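Local atomic coordinates of protein (CD58) (Homo sapiens, PDB entry 1CCZ), a protein that binds the T-cell adhesion receptor CD2 as a cell-surface glycoprotein of the immunoglobulin superfamily, and so helps cells adhere during immune recognition. Residues A[112-126]-A[145-157]. Numbering follows the deposited sequence.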
loop_
_atom_site.group_PDB
_atom_site.type_symbol
_atom_site.label_atom_id
_atom_site.label_comp_id
_atom_site.label_asym_id
_atom_site.label_seq_id
_atom_site.Cartn_x
_atom_site.Cartn_y
_atom_site.Cartn_z
ATOM N N CYS A 112 11.773 -13.051 14.248
ATOM C CA CYS A 112 10.502 -12.990 13.552
ATOM C C CYS A 112 10.841 -12.632 12.101
ATOM O O CYS A 112 11.758 -11.855 11.857
ATOM C CB CYS A 112 9.595 -11.915 14.145
ATOM S SG CYS A 112 8.082 -11.767 13.146
ATOM N N GLU A 113 10.130 -13.208 11.141
ATOM C CA GLU A 113 10.383 -12.890 9.746
ATOM C C GLU A 113 9.097 -13.001 8.956
ATOM O O GLU A 113 8.118 -13.580 9.424
ATOM C CB GLU A 113 11.434 -13.825 9.182
ATOM C CG GLU A 113 10.970 -15.255 9.064
ATOM C CD GLU A 113 11.805 -16.036 8.069
ATOM O OE1 GLU A 113 13.042 -16.038 8.206
ATOM O OE2 GLU A 113 11.223 -16.643 7.143
ATOM N N VAL A 114 9.077 -12.426 7.761
ATOM C CA VAL A 114 7.880 -12.480 6.939
ATOM C C VAL A 114 8.411 -12.513 5.523
ATOM O O VAL A 114 9.372 -11.815 5.207
ATOM C CB VAL A 114 6.930 -11.255 7.212
ATOM C CG1 VAL A 114 7.579 -9.944 6.782
ATOM C CG2 VAL A 114 5.588 -11.464 6.507
ATOM N N LEU A 115 7.812 -13.359 4.686
ATOM C CA LEU A 115 8.262 -13.527 3.302
ATOM C C LEU A 115 7.786 -12.471 2.315
ATOM O O LEU A 115 8.583 -11.850 1.625
ATOM C CB LEU A 115 7.848 -14.906 2.770
ATOM C CG LEU A 115 8.373 -15.305 1.387
ATOM C CD1 LEU A 115 9.891 -15.280 1.390
ATOM C CD2 LEU A 115 7.850 -16.696 1.030
ATOM N N GLU A 116 6.480 -12.281 2.246
ATOM C CA GLU A 116 5.902 -11.350 1.301
ATOM C C GLU A 116 5.555 -9.993 1.899
ATOM O O GLU A 116 5.384 -9.852 3.113
ATOM C CB GLU A 116 4.637 -11.966 0.687
ATOM C CG GLU A 116 4.837 -13.298 0.012
ATOM C CD GLU A 116 3.555 -13.836 -0.549
ATOM O OE1 GLU A 116 2.964 -13.158 -1.413
ATOM O OE2 GLU A 116 3.131 -14.933 -0.133
ATOM N N GLY A 117 5.437 -8.999 1.020
ATOM C CA GLY A 117 5.088 -7.658 1.435
ATOM C C GLY A 117 6.054 -6.601 0.942
ATOM O O GLY A 117 7.266 -6.840 0.864
ATOM N N THR A 118 5.503 -5.435 0.603
ATOM C CA THR A 118 6.295 -4.301 0.149
ATOM C C THR A 118 6.426 -3.312 1.328
ATOM O O THR A 118 5.443 -3.054 2.022
ATOM C CB THR A 118 5.599 -3.561 -1.034
ATOM O OG1 THR A 118 5.232 -4.489 -2.053
ATOM C CG2 THR A 118 6.534 -2.564 -1.643
ATOM N N ASP A 119 7.618 -2.759 1.541
ATOM C CA ASP A 119 7.850 -1.786 2.627
ATOM C C ASP A 119 7.212 -2.248 3.925
ATOM O O ASP A 119 6.383 -1.569 4.537
ATOM C CB ASP A 119 7.296 -0.401 2.269
ATOM C CG ASP A 119 8.150 0.730 2.831
ATOM O OD1 ASP A 119 9.322 0.487 3.211
ATOM O OD2 ASP A 119 7.642 1.865 2.888
ATOM N N VAL A 120 7.633 -3.424 4.338
ATOM C CA VAL A 120 7.124 -4.050 5.523
ATOM C C VAL A 120 7.868 -3.611 6.782
ATOM O O VAL A 120 9.061 -3.317 6.763
ATOM C CB VAL A 120 7.243 -5.590 5.364
ATOM C CG1 VAL A 120 6.796 -6.312 6.630
ATOM C CG2 VAL A 120 6.422 -6.034 4.178
ATOM N N GLU A 121 7.127 -3.577 7.876
ATOM C CA GLU A 121 7.667 -3.274 9.179
ATOM C C GLU A 121 7.221 -4.459 10.051
ATOM O O GLU A 121 6.068 -4.886 9.978
ATOM C CB GLU A 121 7.045 -1.991 9.709
ATOM C CG GLU A 121 7.661 -1.485 10.973
ATOM C CD GLU A 121 7.223 -0.062 11.293
ATOM O OE1 GLU A 121 7.692 0.888 10.600
ATOM O OE2 GLU A 121 6.408 0.096 12.233
ATOM N N LEU A 122 8.130 -5.002 10.848
ATOM C CA LEU A 122 7.798 -6.088 11.763
ATOM C C LEU A 122 7.714 -5.430 13.144
ATOM O O LEU A 122 8.563 -4.593 13.496
ATOM C CB LEU A 122 8.899 -7.150 11.761
ATOM C CG LEU A 122 8.958 -8.039 10.512
ATOM C CD1 LEU A 122 10.117 -9.020 10.649
ATOM C CD2 LEU A 122 7.625 -8.782 10.326
ATOM N N LYS A 123 6.689 -5.780 13.915
ATOM C CA LYS A 123 6.513 -5.224 15.251
ATOM C C LYS A 123 6.425 -6.381 16.238
ATOM O O LYS A 123 5.681 -7.335 16.006
ATOM C CB LYS A 123 5.239 -4.402 15.287
ATOM C CG LYS A 123 5.258 -3.276 14.295
ATOM C CD LYS A 123 3.927 -2.592 14.289
ATOM C CE LYS A 123 4.067 -1.148 14.711
ATOM N NZ LYS A 123 4.017 -0.198 13.540
ATOM N N LEU A 124 7.189 -6.313 17.327
ATOM C CA LEU A 124 7.188 -7.390 18.311
ATOM C C LEU A 124 6.569 -6.978 19.642
ATOM O O LEU A 124 6.819 -5.876 20.147
ATOM C CB LEU A 124 8.610 -7.885 18.539
ATOM C CG LEU A 124 8.788 -9.125 19.411
ATOM C CD1 LEU A 124 8.219 -10.347 18.729
ATOM C CD2 LEU A 124 10.269 -9.312 19.692
ATOM N N TYR A 125 5.756 -7.876 20.198
ATOM C CA TYR A 125 5.087 -7.660 21.484
ATOM C C TYR A 125 5.247 -8.872 22.399
ATOM O O TYR A 125 5.359 -9.999 21.932
ATOM C CB TYR A 125 3.593 -7.420 21.278
ATOM C CG TYR A 125 3.274 -6.358 20.264
ATOM C CD1 TYR A 125 3.313 -6.637 18.897
ATOM C CD2 TYR A 125 2.898 -5.075 20.668
ATOM C CE1 TYR A 125 2.972 -5.661 17.947
ATOM C CE2 TYR A 125 2.560 -4.089 19.735
ATOM C CZ TYR A 125 2.595 -4.394 18.379
ATOM O OH TYR A 125 2.232 -3.443 17.460
ATOM N N GLN A 126 5.302 -8.635 23.702
ATOM C CA GLN A 126 5.371 -9.734 24.666
ATOM C C GLN A 126 4.400 -9.264 25.720
ATOM O O GLN A 126 4.630 -8.246 26.375
ATOM C CB GLN A 126 6.746 -9.927 25.280
ATOM C CG GLN A 126 6.695 -10.954 26.399
ATOM C CD GLN A 126 8.054 -11.433 26.799
ATOM O OE1 GLN A 126 8.986 -10.641 26.914
ATOM N NE2 GLN A 126 8.192 -12.735 27.017
ATOM N N ASN A 145 12.729 -12.225 29.642
ATOM C CA ASN A 145 11.809 -13.102 30.357
ATOM C C ASN A 145 10.832 -13.802 29.411
ATOM O O ASN A 145 10.666 -13.392 28.257
ATOM C CB ASN A 145 11.015 -12.308 31.381
ATOM C CG ASN A 145 9.895 -11.533 30.758
ATOM O OD1 ASN A 145 8.793 -12.042 30.604
ATOM N ND2 ASN A 145 10.169 -10.287 30.388
ATOM N N LEU A 146 10.185 -14.855 29.916
ATOM C CA LEU A 146 9.222 -15.615 29.134
ATOM C C LEU A 146 7.900 -15.723 29.877
ATOM O O LEU A 146 7.236 -16.751 29.841
ATOM C CB LEU A 146 9.785 -17.001 28.818
ATOM C CG LEU A 146 11.032 -16.950 27.921
ATOM C CD1 LEU A 146 11.558 -18.344 27.700
ATOM C CD2 LEU A 146 10.702 -16.300 26.589
ATOM N N ARG A 147 7.512 -14.648 30.542
ATOM C CA ARG A 147 6.265 -14.640 31.293
ATOM C C ARG A 147 5.018 -14.566 30.406
ATOM O O ARG A 147 3.904 -14.816 30.864
ATOM C CB ARG A 147 6.258 -13.466 32.274
ATOM C CG ARG A 147 7.265 -13.585 33.408
ATOM C CD ARG A 147 6.990 -12.524 34.470
ATOM N NE ARG A 147 7.274 -11.169 33.991
ATOM C CZ ARG A 147 8.494 -10.625 33.958
ATOM N NH1 ARG A 147 9.557 -11.313 34.378
ATOM N NH2 ARG A 147 8.655 -9.388 33.495
ATOM N N ALA A 148 5.196 -14.195 29.144
ATOM C CA ALA A 148 4.069 -14.116 28.224
ATOM C C ALA A 148 4.530 -14.527 26.832
ATOM O O ALA A 148 5.716 -14.503 26.533
ATOM C CB ALA A 148 3.517 -12.708 28.189
ATOM N N PRO A 149 3.597 -14.968 25.981
ATOM C CA PRO A 149 4.005 -15.356 24.629
ATOM C C PRO A 149 4.408 -14.113 23.831
ATOM O O PRO A 149 4.158 -12.988 24.251
ATOM C CB PRO A 149 2.761 -16.027 24.044
ATOM C CG PRO A 149 1.628 -15.543 24.868
ATOM C CD PRO A 149 2.160 -15.180 26.224
ATOM N N PHE A 150 5.047 -14.322 22.687
ATOM C CA PHE A 150 5.454 -13.215 21.833
ATOM C C PHE A 150 4.497 -13.078 20.660
ATOM O O PHE A 150 4.008 -14.076 20.129
ATOM C CB PHE A 150 6.848 -13.467 21.295
ATOM C CG PHE A 150 7.914 -13.301 22.315
ATOM C CD1 PHE A 150 8.427 -12.043 22.597
ATOM C CD2 PHE A 150 8.408 -14.406 23.001
ATOM C CE1 PHE A 150 9.424 -11.879 23.552
ATOM C CE2 PHE A 150 9.411 -14.259 23.965
ATOM C CZ PHE A 150 9.920 -12.988 24.239
ATOM N N LYS A 151 4.211 -11.847 20.269
ATOM C CA LYS A 151 3.357 -11.617 19.126
ATOM C C LYS A 151 4.181 -10.788 18.167
ATOM O O LYS A 151 4.809 -9.790 18.558
ATOM C CB LYS A 151 2.106 -10.846 19.491
ATOM C CG LYS A 151 1.267 -10.449 18.291
ATOM C CD LYS A 151 -0.073 -9.948 18.781
ATOM C CE LYS A 151 -0.923 -9.403 17.653
ATOM N NZ LYS A 151 -0.801 -7.923 17.515
ATOM N N CYS A 152 4.214 -11.232 16.918
ATOM C CA CYS A 152 4.933 -10.512 15.887
ATOM C C CYS A 152 3.933 -10.124 14.836
ATOM O O CYS A 152 3.140 -10.947 14.373
ATOM C CB CYS A 152 6.011 -11.366 15.266
ATOM S SG CYS A 152 6.956 -10.389 14.068
ATOM N N LYS A 153 3.948 -8.856 14.476
ATOM C CA LYS A 153 3.031 -8.360 13.479
ATOM C C LYS A 153 3.801 -7.834 12.271
ATOM O O LYS A 153 4.796 -7.131 12.414
ATOM C CB LYS A 153 2.196 -7.254 14.090
ATOM C CG LYS A 153 1.215 -6.648 13.149
ATOM C CD LYS A 153 0.616 -5.394 13.753
ATOM C CE LYS A 153 -0.029 -5.694 15.098
ATOM N NZ LYS A 153 -0.984 -4.604 15.482
ATOM N N ALA A 154 3.374 -8.222 11.077
ATOM C CA ALA A 154 3.995 -7.707 9.855
ATOM C C ALA A 154 2.957 -6.726 9.316
ATOM O O ALA A 154 1.781 -7.069 9.151
ATOM C CB ALA A 154 4.235 -8.814 8.851
ATOM N N VAL A 155 3.374 -5.492 9.065
ATOM C CA VAL A 155 2.430 -4.505 8.573
ATOM C C VAL A 155 3.013 -3.551 7.514
ATOM O O VAL A 155 4.207 -3.243 7.496
ATOM C CB VAL A 155 1.849 -3.689 9.785
ATOM C CG1 VAL A 155 2.963 -3.252 10.682
ATOM C CG2 VAL A 155 1.058 -2.484 9.305
ATOM N N ASN A 156 2.164 -3.155 6.582
ATOM C CA ASN A 156 2.539 -2.174 5.568
ATOM C C ASN A 156 1.271 -1.377 5.310
ATOM O O ASN A 156 0.216 -1.649 5.907
ATOM C CB ASN A 156 3.126 -2.809 4.287
ATOM C CG ASN A 156 2.118 -3.608 3.473
ATOM O OD1 ASN A 156 0.910 -3.521 3.674
ATOM N ND2 ASN A 156 2.629 -4.393 2.538
ATOM N N ARG A 157 1.370 -0.376 4.450
ATOM C CA ARG A 157 0.231 0.482 4.164
ATOM C C ARG A 157 -1.047 -0.215 3.746
ATOM O O ARG A 157 -2.122 0.312 3.965
ATOM C CB ARG A 157 0.609 1.492 3.083
ATOM C CG ARG A 157 1.726 2.422 3.490
ATOM C CD ARG A 157 1.161 3.521 4.347
ATOM N NE ARG A 157 2.123 4.596 4.541
ATOM C CZ ARG A 157 1.781 5.823 4.912
ATOM N NH1 ARG A 157 0.496 6.107 5.120
ATOM N NH2 ARG A 157 2.716 6.755 5.085
HETATM O O HOH W 1 4.356 0.148 3.778
HETATM O O HOH W 2 11.547 -10.299 27.147
HETATM O O HOH W 3 8.801 -8.441 28.477
#
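Both hydrogens of Q126 NE2 are spent on backbone carbonyls of 145-157: NE2 lies 2.8 Å from N145 O and 3.1 Å from A148 O. This site closes one end of an antiparallel pair, strands 121-126 and 150-156, in one sheet of an immunoglobulin C2-set sandwich. The bond to A148 O is nearly straight (174°) and lies in the Q126 amide plane; the other reaches N145 O from above its carbonyl plane. The Q126 side chain runs out extended, its CG trans to the backbone N (172°), which sets CG over one face of the F150 ring and the amide over the rim near CE1 and CZ, the planes 31° apart. Q126 OE1 accepts from two waters, one of which also accepts from N145 ND2.

Three hydrogen-bonded pairs, E121-V155, K123-K153 and Y125-K151, fix the register, each with two backbone bonds. The disulfide C112 SG to C152 SG, 2.0 Å, ties 150-156 to strand 109-113 of the facing sheet, the intersheet pin of Ig domains. Around it on the inner face, A154 CB is met by L122 CD2 at 3.7 Å and by V114 CG2, while L124 CD1 touches F150 CD1. The other face mixes polar and apolar groups: K123 CD packs on V155 CG1, K123 NZ forms a salt bridge within its own strand to E121 OE2, 2.7 Å, and K151 NZ stands off-centre over the Y125 ring, 4.9 Å from its centroid, in a cation-pi contact. At the far end N156 OD1 accepts from V158 N and ND2 donates to E94 O; ND2 also meets T118 O at 3.2 Å, on a lone pair but clearly bent.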